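NAD(P)H dehydrogenase (quinone) (Mycobacterium tuberculosis, PDB 1XDI) reduces quinones to quinols with NADH or NADPH as electron donor and FAD as bound cofactor, and may help the bacterium resist reactive oxygen intermediates. Local coordinates at residues A[167-172]-A[271-276]; A[160-165]-A[247-252]; A[184-189]-A[264-269]. One frame throughout, in Å; residues are numbered along the deposited sequence.

Contact 1. Residues A[167-172]-A[271-276]; sequences ERILTW and ALMTIG. With FAD (flavin-adenine dinucleotide), chain C.
Two first torsions set Trp-172 against Leu-272: the indole CG stands between the residue's own backbone N and carbonyl carbon (chi1 61°), and CG of Leu-272 extends opposite its backbone N (chi1 -164°), which swings CD2 over to 3.6 Å from Trp-172 N. The segments belong to the five-stranded parallel sheet of the Rossmann-like domain expected to bind NAD(P)H in this family, with 169-171 as an outermost strand. Its parallel pairing with 271-273 rests on three backbone hydrogen bonds: Ala-271 N to Arg-168 O at 2.7 Å, Leu-170 N to Ala-271 O at 2.6 Å and Met-273 N to Leu-170 O at 2.6 Å. Ile-169, Ala-271 and Met-273 share one face, where Val-249 of strand 246-251 covers them. Leu-170 and Leu-272 occupy the other, and Phe-197 of helix 192-203 packs on Leu-272.

Beyond the paired residues both segments run on toward the flavin. The edge of the Trp-172 ring meets the 271-276 segment in plane, with CH2 3.7 Å from Gly-276 O. Over one face, offset toward the rim, lies the flavin methyl C7M, 3.7 Å above the ring plane. The indole N-H is held by Asp-47 OD1, which helps fix the ring's rotation, and the other flavin methyl, C8M, lies 3.5 Å from Trp-172 NE1.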
# COMPACT_ATOMS: atom_id res chain seq x y z
N GLU A 167 1.57 -53.77 -14.78
CA GLU A 167 0.26 -54.40 -14.87
C GLU A 167 -0.58 -54.38 -13.61
O GLU A 167 -1.73 -53.96 -13.63
CB GLU A 167 0.38 -55.88 -15.29
CG GLU A 167 1.21 -56.23 -16.53
CD GLU A 167 1.55 -57.74 -16.57
OE1 GLU A 167 0.59 -58.53 -16.33
OE2 GLU A 167 2.75 -58.10 -16.83
N ARG A 168 0.03 -54.86 -12.52
CA ARG A 168 -0.63 -55.00 -11.23
C ARG A 168 -0.01 -54.17 -10.10
O ARG A 168 -0.74 -53.72 -9.20
CB ARG A 168 -0.62 -56.48 -10.85
CG ARG A 168 -1.42 -57.36 -11.78
CD ARG A 168 -1.41 -58.77 -11.23
NE ARG A 168 -1.91 -59.73 -12.19
CZ ARG A 168 -1.64 -61.04 -12.16
NH1 ARG A 168 -0.87 -61.57 -11.21
NH2 ARG A 168 -2.16 -61.80 -13.11
N ILE A 169 1.32 -54.01 -10.15
CA ILE A 169 2.06 -53.20 -9.18
C ILE A 169 2.21 -51.90 -9.99
O ILE A 169 2.94 -51.90 -11.01
CB ILE A 169 3.49 -53.77 -8.88
CG1 ILE A 169 3.46 -55.23 -8.49
CG2 ILE A 169 4.09 -52.99 -7.73
CD1 ILE A 169 2.66 -55.45 -7.31
N LEU A 170 1.52 -50.82 -9.59
CA LEU A 170 1.56 -49.56 -10.38
C LEU A 170 2.06 -48.31 -9.72
O LEU A 170 1.80 -48.10 -8.55
CB LEU A 170 0.17 -49.21 -10.85
CG LEU A 170 -0.67 -50.31 -11.47
CD1 LEU A 170 -2.00 -49.72 -11.89
CD2 LEU A 170 0.04 -50.86 -12.69
N THR A 171 2.76 -47.46 -10.46
CA THR A 171 3.17 -46.15 -9.91
C THR A 171 2.05 -45.26 -10.45
O THR A 171 1.32 -45.66 -11.33
CB THR A 171 4.45 -45.59 -10.53
OG1 THR A 171 4.21 -45.37 -11.91
CG2 THR A 171 5.61 -46.52 -10.38
N TRP A 172 1.88 -44.06 -9.98
CA TRP A 172 0.81 -43.26 -10.56
C TRP A 172 0.98 -42.96 -12.07
O TRP A 172 -0.02 -42.77 -12.80
CB TRP A 172 0.66 -41.95 -9.77
CG TRP A 172 1.86 -41.15 -9.81
CD1 TRP A 172 2.22 -40.29 -10.80
CD2 TRP A 172 2.88 -41.10 -8.83
NE1 TRP A 172 3.42 -39.70 -10.49
CE2 TRP A 172 3.85 -40.18 -9.28
CE3 TRP A 172 3.08 -41.74 -7.62
CZ2 TRP A 172 5.01 -39.89 -8.55
CZ3 TRP A 172 4.25 -41.44 -6.89
CH2 TRP A 172 5.19 -40.52 -7.37
N ALA A 271 -2.12 -52.78 -7.09
CA ALA A 271 -1.53 -51.98 -6.02
C ALA A 271 -0.96 -50.71 -6.68
O ALA A 271 -0.16 -50.77 -7.64
CB ALA A 271 -0.43 -52.75 -5.30
N LEU A 272 -1.42 -49.56 -6.20
CA LEU A 272 -0.94 -48.27 -6.66
C LEU A 272 0.11 -47.83 -5.61
O LEU A 272 -0.25 -47.53 -4.44
CB LEU A 272 -2.08 -47.23 -6.68
CG LEU A 272 -1.92 -45.91 -7.48
CD1 LEU A 272 -2.59 -44.78 -6.78
CD2 LEU A 272 -0.47 -45.55 -7.67
N MET A 273 1.40 -47.80 -5.98
CA MET A 273 2.41 -47.30 -5.03
C MET A 273 2.36 -45.75 -5.00
O MET A 273 2.59 -45.05 -6.01
CB MET A 273 3.80 -47.80 -5.39
CG MET A 273 4.05 -49.28 -5.12
SD MET A 273 3.36 -49.82 -3.53
CE MET A 273 2.43 -51.13 -4.16
N THR A 274 2.01 -45.21 -3.83
CA THR A 274 1.90 -43.77 -3.66
C THR A 274 2.88 -43.30 -2.64
O THR A 274 2.55 -42.70 -1.63
CB THR A 274 0.42 -43.39 -3.31
OG1 THR A 274 -0.24 -42.96 -4.52
CG2 THR A 274 0.32 -42.26 -2.30
N ILE A 275 4.13 -43.63 -2.83
CA ILE A 275 5.06 -43.10 -1.86
C ILE A 275 5.46 -41.71 -2.37
O ILE A 275 4.62 -40.97 -2.94
CB ILE A 275 6.30 -43.91 -1.76
CG1 ILE A 275 5.98 -45.35 -1.41
CG2 ILE A 275 7.16 -43.29 -0.72
CD1 ILE A 275 7.09 -46.22 -1.88
N GLY A 276 6.72 -41.33 -2.19
CA GLY A 276 7.09 -40.04 -2.68
C GLY A 276 7.87 -40.16 -3.97
O GLY A 276 7.66 -41.09 -4.74
PA FAD C . 9.51 -31.66 -13.92
O1A FAD C . 9.51 -32.98 -13.16
O2A FAD C . 8.14 -31.11 -14.32
O5B FAD C . 10.38 -31.91 -15.15
C5B FAD C . 11.79 -31.73 -15.28
C4B FAD C . 11.98 -32.30 -16.66
O4B FAD C . 13.31 -32.21 -17.10
C3B FAD C . 11.58 -33.86 -16.91
O3B FAD C . 10.26 -34.04 -17.44
C2B FAD C . 12.61 -34.39 -17.78
O2B FAD C . 12.30 -34.64 -19.16
C1B FAD C . 13.74 -33.40 -17.75
N9A FAD C . 15.00 -33.84 -17.28
C8A FAD C . 15.42 -34.61 -16.22
N7A FAD C . 16.71 -34.79 -16.18
C5A FAD C . 17.18 -34.12 -17.26
C6A FAD C . 18.46 -33.91 -17.81
N6A FAD C . 19.55 -34.42 -17.28
N1A FAD C . 18.56 -33.16 -18.96
C2A FAD C . 17.48 -32.62 -19.55
N3A FAD C . 16.18 -32.77 -19.07
C4A FAD C . 16.19 -33.58 -17.89
N1 FAD C . 1.99 -29.58 -8.53
C2 FAD C . 1.05 -28.59 -8.53
O2 FAD C . 1.36 -27.39 -8.45
N3 FAD C . -0.28 -28.94 -8.62
C4 FAD C . -0.77 -30.22 -8.71
O4 FAD C . -1.99 -30.39 -8.79
C4X FAD C . 0.15 -31.17 -8.71
N5 FAD C . -0.34 -32.51 -8.82
C5X FAD C . 0.65 -33.53 -8.82
C6 FAD C . 0.26 -34.88 -8.94
C7 FAD C . 1.19 -35.95 -8.95
C7M FAD C . 0.71 -37.41 -9.10
C8 FAD C . 2.57 -35.62 -8.80
C8M FAD C . 3.66 -36.69 -8.76
C9 FAD C . 2.99 -34.33 -8.69
C9A FAD C . 2.09 -33.27 -8.71
N10 FAD C . 2.47 -31.85 -8.62
C10 FAD C . 1.54 -30.85 -8.62
C1' FAD C . 3.86 -31.58 -8.56
C2' FAD C . 4.44 -30.92 -9.77
O2' FAD C . 4.13 -31.75 -10.95
C3' FAD C . 5.93 -30.74 -9.68
O3' FAD C . 6.19 -29.81 -8.66
C4' FAD C . 6.59 -30.15 -10.91
O4' FAD C . 6.32 -31.19 -11.93
C5' FAD C . 8.03 -30.04 -10.93
O5' FAD C . 8.43 -29.37 -12.11
P FAD C . 9.91 -29.21 -12.57
O1P FAD C . 9.84 -28.38 -13.72
O2P FAD C . 10.85 -28.81 -11.50
O3P FAD C . 10.23 -30.68 -12.94

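Contact 2. Residues A[160-165]-A[247-252]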
# COMPACT_ATOMS: atom_id res chain seq x y z
N PRO A 160 12.24 -51.57 -3.26
CA PRO A 160 12.58 -52.79 -4.00
C PRO A 160 11.72 -54.01 -3.68
O PRO A 160 11.67 -54.97 -4.45
CB PRO A 160 14.05 -52.98 -3.68
CG PRO A 160 14.27 -52.16 -2.45
CD PRO A 160 13.44 -50.96 -2.67
N SER A 161 11.00 -53.99 -2.58
CA SER A 161 10.18 -55.15 -2.32
C SER A 161 8.77 -55.03 -2.92
O SER A 161 7.85 -55.77 -2.55
CB SER A 161 10.12 -55.39 -0.81
OG SER A 161 9.74 -54.26 -0.07
N ALA A 162 8.60 -54.10 -3.84
CA ALA A 162 7.30 -53.87 -4.49
C ALA A 162 7.61 -53.05 -5.70
O ALA A 162 7.21 -51.90 -5.84
CB ALA A 162 6.34 -53.14 -3.58
N GLN A 163 8.39 -53.67 -6.58
CA GLN A 163 8.78 -53.03 -7.81
C GLN A 163 7.58 -52.99 -8.74
O GLN A 163 6.93 -54.01 -8.97
CB GLN A 163 9.93 -53.84 -8.42
CG GLN A 163 11.18 -53.77 -7.55
CD GLN A 163 12.34 -53.02 -8.22
OE1 GLN A 163 12.14 -52.05 -8.99
NE2 GLN A 163 13.56 -53.46 -7.93
N PRO A 164 7.25 -51.80 -9.27
CA PRO A 164 6.14 -51.54 -10.20
C PRO A 164 6.30 -52.47 -11.36
O PRO A 164 7.42 -52.82 -11.71
CB PRO A 164 6.37 -50.12 -10.64
CG PRO A 164 6.97 -49.53 -9.47
CD PRO A 164 7.94 -50.55 -8.95
N ASP A 165 5.22 -52.87 -11.98
CA ASP A 165 5.40 -53.78 -13.09
C ASP A 165 4.58 -53.40 -14.26
O ASP A 165 4.53 -54.12 -15.24
CB ASP A 165 5.07 -55.21 -12.64
CG ASP A 165 3.59 -55.42 -12.32
OD1 ASP A 165 2.78 -54.45 -12.35
OD2 ASP A 165 3.25 -56.58 -12.03
N ALA A 247 5.42 -53.82 3.91
CA ALA A 247 6.67 -54.56 4.00
C ALA A 247 7.06 -55.06 2.60
O ALA A 247 8.24 -55.23 2.30
CB ALA A 247 6.47 -55.72 4.94
N SER A 248 6.07 -55.28 1.74
CA SER A 248 6.32 -55.72 0.36
C SER A 248 5.02 -55.81 -0.45
O SER A 248 3.93 -55.82 0.14
CB SER A 248 6.94 -57.10 0.36
OG SER A 248 5.92 -58.07 0.19
N VAL A 249 5.12 -55.91 -1.77
CA VAL A 249 3.93 -56.08 -2.61
C VAL A 249 4.24 -57.15 -3.65
O VAL A 249 4.95 -56.91 -4.63
CB VAL A 249 3.48 -54.80 -3.34
CG1 VAL A 249 2.44 -55.15 -4.33
CG2 VAL A 249 2.92 -53.80 -2.39
N THR A 250 3.69 -58.34 -3.41
CA THR A 250 3.87 -59.52 -4.26
C THR A 250 2.75 -59.66 -5.25
O THR A 250 1.65 -59.15 -5.04
CB THR A 250 3.81 -60.80 -3.42
OG1 THR A 250 4.66 -60.66 -2.28
CG2 THR A 250 4.23 -62.00 -4.24
N ARG A 251 3.02 -60.41 -6.30
CA ARG A 251 2.02 -60.67 -7.31
C ARG A 251 1.38 -62.05 -7.14
O ARG A 251 2.05 -63.06 -7.16
CB ARG A 251 2.64 -60.57 -8.67
CG ARG A 251 1.71 -59.99 -9.64
CD ARG A 251 2.48 -59.37 -10.76
NE ARG A 251 1.60 -59.16 -11.90
CZ ARG A 251 1.69 -59.84 -13.03
NH1 ARG A 251 2.62 -60.78 -13.18
NH2 ARG A 251 0.86 -59.56 -14.01
N THR A 252 0.08 -62.08 -6.94
CA THR A 252 -0.57 -63.37 -6.75
C THR A 252 -1.19 -63.84 -8.03
O THR A 252 -0.95 -63.30 -9.11
CB THR A 252 -1.69 -63.29 -5.71
OG1 THR A 252 -2.87 -62.72 -6.29
CG2 THR A 252 -1.25 -62.45 -4.57
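Asp-165 and Arg-251 meet with their flat groups almost perpendicular, the carboxylate and guanidinium planes 84° apart. They join the loop 160-165 to strand 246-251, an outer strand of a three-stranded antiparallel sheet that carries a classic beta bulge where Ala-247 and Ser-248 both face Thr-259. Asp-165 OD2 lies 3.1 Å from Arg-251 NE but well out of the guanidinium plane, so the pair is a salt bridge by charge alone, with no N-H aimed at the oxygen. Each group has another partner: Asp-165 OD1 accepts the backbone N-H groups of Arg-168 and Ile-169, fixing the carboxylate in the turn that leads into strand 169-171, and Arg-251 NH2 forms a salt bridge with Glu-167 OE1.

The methyl of Ala-162 points at the strand and packs against the Val-249 side chain, Ala-162 CB lying 3.7 Å from Val-249 CG2. Val-249 thus packs against the loop as well as against the neighbouring parallel sheet.

Toward the bulge two hydrogen bonds take over from the apolar touch. Val-249 N, on the strand edge turned from strand 256-260, donates to Ser-161 O at 2.8 Å. The Ser-161 side chain reaches back along the strand to Ala-247: with OG between its backbone N and carbonyl carbon (chi1 52°), the hydroxyl donates to this first bulge residue. That bond approaches from above the carbonyl plane, 36° out of it, with Ser-161 OG 3.0 Å from Ala-247 O.

Contact 3. Residues A[184-189]-A[264-269]; sequences HLIVVG and RTVEGS
Three hydrogen bonds converge on His-184, which faces residues 267-269; its CA lies nearest that of Gly-268. Backbone and side chain interlock here: His-184 N donates to Ser-269 OG at 2.9 Å along a nearly straight path (171° at the hydrogen), while Ser-269 N returns a bond to His-184 O at 2.8 Å. One residue therefore uses both its N-H and its C=O on the same serine. Extended away from its backbone N, with CG beside the carbonyl carbon, the imidazole lies along the 264-269 segment and turns its ND1 edge to it; ND1 donates to Glu-267 O at 2.6 Å, the oxygen standing 18° out of the ring plane. NE2, on the far side of the ring, is hydrogen-bonded to Thr-209 OG1, so the imidazole is held from two sides.

These bonds lie where one sheet hands over to another. Strand 185-188 is an inner strand of the parallel Rossmann-type sheet and runs into Gly-189, the first glycine of a GxGxxG pattern consistent with dinucleotide binding; strand 265-268 closes the antiparallel three-stranded sheet before the chain enters 270-273. The two strand axes stand 129° apart, and contact involves the first part of 184-189 and residues 266 to 269.

Apolar packing fills the angle between them. The side chains of Ile-186 and Val-266 cross obliquely, CD1 of Ile-186 touching Val-266 CB at 3.6 Å, and the same methyl lies 3.6 Å from Gly-268 N. Further back, Ile-186 CG1 rests 3.7 Å from Gly-268 CA.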
# COMPACT_ATOMS: atom_id res chain seq x y z
N HIS A 184 -10.49 -54.41 -7.03
CA HIS A 184 -10.17 -53.98 -5.67
C HIS A 184 -8.83 -53.28 -5.69
O HIS A 184 -7.81 -53.94 -5.74
CB HIS A 184 -10.01 -55.16 -4.73
CG HIS A 184 -9.85 -54.76 -3.29
ND1 HIS A 184 -9.29 -55.58 -2.34
CD2 HIS A 184 -10.20 -53.62 -2.64
CE1 HIS A 184 -9.28 -54.97 -1.17
NE2 HIS A 184 -9.83 -53.78 -1.33
N LEU A 185 -8.83 -51.94 -5.63
CA LEU A 185 -7.61 -51.16 -5.64
C LEU A 185 -6.97 -50.95 -4.26
O LEU A 185 -7.61 -50.44 -3.30
CB LEU A 185 -7.84 -49.79 -6.31
CG LEU A 185 -6.60 -48.88 -6.37
CD1 LEU A 185 -5.48 -49.61 -7.02
CD2 LEU A 185 -6.85 -47.59 -7.16
N ILE A 186 -5.71 -51.37 -4.14
CA ILE A 186 -5.03 -51.16 -2.89
C ILE A 186 -4.06 -50.07 -3.20
O ILE A 186 -3.27 -50.24 -4.13
CB ILE A 186 -4.22 -52.36 -2.45
CG1 ILE A 186 -5.08 -53.62 -2.55
CG2 ILE A 186 -3.70 -52.09 -1.03
CD1 ILE A 186 -4.90 -54.51 -1.35
N VAL A 187 -4.13 -48.98 -2.44
CA VAL A 187 -3.27 -47.80 -2.54
C VAL A 187 -2.33 -47.71 -1.31
O VAL A 187 -2.76 -47.52 -0.16
CB VAL A 187 -4.12 -46.53 -2.60
CG1 VAL A 187 -3.33 -45.32 -2.13
CG2 VAL A 187 -4.57 -46.32 -3.98
N VAL A 188 -1.03 -47.79 -1.57
CA VAL A 188 -0.04 -47.75 -0.50
C VAL A 188 0.57 -46.39 -0.28
O VAL A 188 1.17 -45.86 -1.19
CB VAL A 188 1.07 -48.78 -0.80
CG1 VAL A 188 2.15 -48.75 0.26
CG2 VAL A 188 0.45 -50.16 -0.91
N GLY A 189 0.38 -45.82 0.91
CA GLY A 189 0.98 -44.52 1.23
C GLY A 189 0.05 -43.36 1.42
O GLY A 189 -0.56 -42.91 0.48
N ARG A 264 0.05 -58.68 8.92
CA ARG A 264 -1.29 -58.85 8.34
C ARG A 264 -1.18 -58.66 6.82
O ARG A 264 -0.18 -58.13 6.33
CB ARG A 264 -2.27 -57.82 8.95
CG ARG A 264 -2.03 -57.54 10.39
CD ARG A 264 -3.26 -57.60 11.22
NE ARG A 264 -2.98 -58.32 12.46
CZ ARG A 264 -3.67 -59.38 12.90
NH1 ARG A 264 -4.71 -59.84 12.19
NH2 ARG A 264 -3.30 -60.02 14.01
N THR A 265 -2.19 -59.08 6.05
CA THR A 265 -2.10 -58.91 4.61
C THR A 265 -3.44 -58.42 4.02
O THR A 265 -4.43 -58.50 4.71
CB THR A 265 -1.66 -60.24 3.94
OG1 THR A 265 -2.42 -61.32 4.49
CG2 THR A 265 -0.16 -60.52 4.18
N VAL A 266 -3.47 -57.84 2.80
CA VAL A 266 -4.75 -57.46 2.13
C VAL A 266 -4.58 -57.99 0.73
O VAL A 266 -3.45 -58.25 0.29
CB VAL A 266 -5.01 -55.95 1.91
CG1 VAL A 266 -6.41 -55.60 2.36
CG2 VAL A 266 -4.00 -55.14 2.59
N GLU A 267 -5.66 -58.13 0.00
CA GLU A 267 -5.54 -58.62 -1.35
C GLU A 267 -6.33 -57.76 -2.36
O GLU A 267 -7.50 -57.52 -2.19
CB GLU A 267 -6.00 -60.11 -1.43
CG GLU A 267 -4.97 -61.16 -1.00
CD GLU A 267 -4.93 -62.40 -1.95
OE1 GLU A 267 -5.14 -62.23 -3.19
OE2 GLU A 267 -4.67 -63.54 -1.46
N GLY A 268 -5.72 -57.29 -3.42
CA GLY A 268 -6.53 -56.54 -4.35
C GLY A 268 -6.26 -57.02 -5.78
O GLY A 268 -5.56 -58.02 -6.00
N SER A 269 -6.84 -56.33 -6.76
CA SER A 269 -6.53 -56.70 -8.12
C SER A 269 -5.21 -56.00 -8.48
O SER A 269 -4.34 -56.60 -9.16
CB SER A 269 -7.61 -56.25 -9.09
OG SER A 269 -8.19 -55.04 -8.65

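Contact 1 is the buried one, while contacts 2 and 3 are only partly buried and lie away from the annotated sites. Contacts 1 and 3 share the parallel sheet: strand 270-273 lies between 169-171 and 185-188, and Leu-272 N bonds to Ile-186 O. Contacts 2 and 3 both involve the antiparallel sheet, through its two outermost strands. Chemistry follows place: regular strand pairing and a flavin-facing indole in contact 1, a charge pair and a serine hydroxyl in contact 2, and histidine bonds to a serine and to a backbone carbonyl where the two sheets adjoin in contact 3. Contacts 1 and 2 also meet directly, Arg-168 packing against Thr-252.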